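Local coordinates for hypothetical protein MJ1460 (Methanocaldococcus jannaschii DSM 2661, PDB 2OSD) that is of unknown function but carries a V4R domain, whose relatives are thought to bind small molecules, and forms a two-chain assembly with bound zinc, at residues D83-E88 / K99-N104. The protein carries 3 engineered substitutions. Numbering follows the deposited sequence. Where two conformers were deposited one is given.
Sequences DLEIDE and KIKLSN
Leu84 sets its CD2 methyl into the dip between Ile100 and Leu102 on the neighbouring strand. Leu84 CD2 lies 3.6 Å from Ile100 CG2 on one flank and 3.9 Å from Leu102 CD1 on the other. Ile86 continues the row. It runs alongside Ile100, both side chains pointing the same way, with Ile86 CG1 3.8 Å from Ile100 CG2. That methyl is anti to the backbone N of Ile100, which turns it into the notch formed by Leu84 and Ile86. Helix 118-132 packs on Leu84, Ile100 and Leu102 through Leu124 and Ile120. Residues 99-104 belong to the V4R domain, and strand 83-85 pairs antiparallel with them at one edge of the four-stranded sheet. Paired backbone bonds join Asp83 to Ser103 and Glu85 to Lys101. Strand 151-156 bonds to the other edge of 99-103. The opposite face, with Glu85, Lys101 and Ser103, is polar. In one of two modelled conformers, Glu85 bends at chi2 (113°), and its carboxylate reaches diagonally to Lys101 and Ser103. There Glu85 OE1 rests 3.3 Å from Lys101 CB and makes a salt bridge with Lys150. Glu85 OE2 receives the Ser103 OG hydrogen bond (3.1 Å) on its syn lone pair.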
ATOM      1  N   ASP A  83      15.931  -8.186   4.034  1.00 65.74           N
ATOM      2  CA  ASP A  83      16.512  -9.500   4.306  1.00 66.21           C
ATOM      3  C   ASP A  83      16.310  -9.948   5.749  1.00 64.08           C
ATOM      4  O   ASP A  83      16.990  -9.464   6.650  1.00 63.32           O
ATOM      5  CB  ASP A  83      18.004  -9.469   3.960  1.00 67.68           C
ATOM      6  CG  ASP A  83      18.253  -8.866   2.593  1.00 71.30           C
ATOM      7  OD1 ASP A  83      18.362  -7.616   2.507  1.00 82.90           O
ATOM      8  OD2 ASP A  83      18.286  -9.642   1.610  1.00 80.51           O
ATOM      9  N   LEU A  84      15.383 -10.882   5.953  1.00 63.15           N
ATOM     10  CA  LEU A  84      15.109 -11.458   7.283  1.00 64.37           C
ATOM     11  C   LEU A  84      16.125 -12.522   7.644  1.00 63.55           C
ATOM     12  O   LEU A  84      16.369 -13.416   6.852  1.00 64.74           O
ATOM     13  CB  LEU A  84      13.741 -12.151   7.316  1.00 66.87           C
ATOM     14  CG  LEU A  84      12.417 -11.408   7.457  1.00 60.17           C
ATOM     15  CD1 LEU A  84      11.329 -12.437   7.235  1.00 59.24           C
ATOM     16  CD2 LEU A  84      12.268 -10.767   8.821  1.00 66.31           C
ATOM     17  N   GLU A  85      16.708 -12.421   8.832  0.50 64.01           N
ATOM     18  CA  GLU A  85      17.584 -13.458   9.343  0.50 63.74           C
ATOM     19  C   GLU A  85      16.806 -14.254  10.384  0.50 63.38           C
ATOM     20  O   GLU A  85      16.238 -13.686  11.325  1.00 61.57           O
ATOM     21  CB  GLU A  85      18.873 -12.862   9.927  0.50 64.01           C
ATOM     22  CG  GLU A  85      19.808 -12.234   8.860  0.50 65.25           C
ATOM     23  CD  GLU A  85      19.947 -10.711   8.959  0.50 62.13           C
ATOM     24  OE1 GLU A  85      20.277 -10.224  10.062  0.50 58.14           O
ATOM     25  OE2 GLU A  85      19.761 -10.017   7.929  0.50 49.06           O
ATOM     26  N   ILE A  86      16.743 -15.568  10.180  1.00 63.18           N
ATOM     27  CA  ILE A  86      16.007 -16.460  11.074  1.00 64.00           C
ATOM     28  C   ILE A  86      16.767 -17.759  11.143  1.00 64.61           C
ATOM     29  O   ILE A  86      17.038 -18.341  10.112  1.00 65.48           O
ATOM     30  CB  ILE A  86      14.584 -16.781  10.544  1.00 62.62           C
ATOM     31  CG1 ILE A  86      13.791 -15.498  10.257  1.00 65.71           C
ATOM     32  CG2 ILE A  86      13.875 -17.613  11.550  1.00 53.95           C
ATOM     33  CD1 ILE A  86      12.372 -15.706   9.694  1.00 64.26           C
ATOM     34  N   ASP A  87      17.114 -18.210  12.343  1.00 67.06           N
ATOM     35  CA  ASP A  87      17.843 -19.473  12.496  1.00 69.48           C
ATOM     36  C   ASP A  87      16.834 -20.631  12.606  1.00 70.79           C
ATOM     37  O   ASP A  87      16.228 -20.853  13.659  1.00 68.66           O
ATOM     38  CB  ASP A  87      18.793 -19.411  13.709  1.00 69.81           C
ATOM     39  CG  ASP A  87      19.644 -20.684  13.880  1.00 73.94           C
ATOM     40  OD1 ASP A  87      19.303 -21.746  13.301  1.00 75.84           O
ATOM     41  OD2 ASP A  87      20.660 -20.620  14.611  1.00 75.72           O
ATOM     42  N   GLU A  88      16.654 -21.346  11.497  1.00 73.81           N
ATOM     43  CA  GLU A  88      15.725 -22.476  11.439  1.00 75.49           C
ATOM     44  C   GLU A  88      16.149 -23.562  12.412  1.00 75.66           C
ATOM     45  O   GLU A  88      15.316 -24.093  13.153  1.00 75.40           O
ATOM     46  CB  GLU A  88      15.685 -23.090  10.037  1.00 76.94           C
ATOM     47  CG  GLU A  88      14.770 -22.421   9.019  1.00 81.31           C
ATOM     48  CD  GLU A  88      14.284 -23.422   7.954  1.00 83.94           C
ATOM     49  OE1 GLU A  88      13.486 -24.327   8.311  1.00 75.83           O
ATOM     50  OE2 GLU A  88      14.707 -23.301   6.778  1.00 77.89           O
ATOM     51  N   LYS A  99      14.746 -14.904  18.048  1.00 64.28           N
ATOM     52  CA  LYS A  99      15.129 -13.556  17.635  1.00 62.13           C
ATOM     53  C   LYS A  99      15.172 -13.566  16.119  1.00 59.80           C
ATOM     54  O   LYS A  99      15.729 -14.497  15.527  1.00 56.42           O
ATOM     55  CB  LYS A  99      16.507 -13.219  18.179  1.00 63.87           C
ATOM     56  CG  LYS A  99      16.796 -11.754  18.414  1.00 66.02           C
ATOM     57  CD  LYS A  99      18.304 -11.551  18.639  1.00 68.18           C
ATOM     58  CE  LYS A  99      18.611 -10.697  19.859  1.00 72.04           C
ATOM     59  NZ  LYS A  99      19.944 -11.084  20.431  1.00 77.82           N
ATOM     60  N   ILE A 100      14.542 -12.564  15.506  1.00 56.80           N
ATOM     61  CA  ILE A 100      14.546 -12.405  14.085  1.00 56.95           C
ATOM     62  C   ILE A 100      15.097 -11.001  13.755  1.00 60.05           C
ATOM     63  O   ILE A 100      14.651  -9.987  14.308  1.00 59.00           O
ATOM     64  CB  ILE A 100      13.110 -12.541  13.523  1.00 58.70           C
ATOM     65  CG1 ILE A 100      12.538 -13.935  13.801  1.00 60.06           C
ATOM     66  CG2 ILE A 100      13.063 -12.225  12.002  1.00 54.48           C
ATOM     67  CD1 ILE A 100      11.115 -14.148  13.297  1.00 54.22           C
ATOM     68  N   LYS A 101      16.056 -10.940  12.841  1.00 59.69           N
ATOM     69  CA  LYS A 101      16.614  -9.673  12.435  1.00 59.05           C
ATOM     70  C   LYS A 101      16.100  -9.324  11.049  1.00 59.40           C
ATOM     71  O   LYS A 101      15.713 -10.213  10.300  1.00 60.67           O
ATOM     72  CB  LYS A 101      18.134  -9.725  12.494  1.00 58.80           C
ATOM     73  CG  LYS A 101      18.666 -10.109  13.893  1.00 58.90           C
ATOM     74  CD  LYS A 101      20.148 -10.327  13.888  1.00 53.51           C
ATOM     75  CE  LYS A 101      20.779  -9.915  15.191  1.00 59.68           C
ATOM     76  NZ  LYS A 101      22.258 -10.107  15.116  1.00 66.04           N
ATOM     77  N   LEU A 102      16.024  -8.027  10.748  1.00 56.33           N
ATOM     78  CA  LEU A 102      15.586  -7.572   9.455  1.00 59.83           C
ATOM     79  C   LEU A 102      16.562  -6.504   9.004  1.00 62.32           C
ATOM     80  O   LEU A 102      16.710  -5.478   9.668  1.00 66.59           O
ATOM     81  CB  LEU A 102      14.154  -7.026   9.508  1.00 59.11           C
ATOM     82  CG  LEU A 102      13.533  -6.511   8.195  1.00 61.04           C
ATOM     83  CD1 LEU A 102      13.511  -7.552   7.082  1.00 60.31           C
ATOM     84  CD2 LEU A 102      12.148  -6.007   8.460  1.00 59.82           C
ATOM     85  N   SER A 103      17.268  -6.779   7.913  1.00 63.07           N
ATOM     86  CA  SER A 103      18.208  -5.835   7.322  1.00 62.82           C
ATOM     87  C   SER A 103      17.500  -5.167   6.173  1.00 64.01           C
ATOM     88  O   SER A 103      16.693  -5.800   5.507  1.00 63.09           O
ATOM     89  CB  SER A 103      19.431  -6.538   6.760  1.00 58.31           C
ATOM     90  OG  SER A 103      20.236  -7.004   7.809  1.00 73.99           O
ATOM     91  N   ASN A 104      17.847  -3.901   5.934  1.00 64.98           N
ATOM     92  CA  ASN A 104      17.380  -3.166   4.794  1.00 64.53           C
ATOM     93  C   ASN A 104      15.856  -3.130   4.758  1.00 62.70           C
ATOM     94  O   ASN A 104      15.254  -3.471   3.757  1.00 64.79           O
ATOM     95  CB  ASN A 104      17.978  -3.792   3.530  1.00 67.62           C
ATOM     96  CG  ASN A 104      17.815  -2.911   2.312  1.00 81.01           C
ATOM     97  OD1 ASN A 104      18.315  -1.781   2.278  1.00 92.76           O
ATOM     98  ND2 ASN A 104      17.095  -3.416   1.304  1.00 89.23           N
TER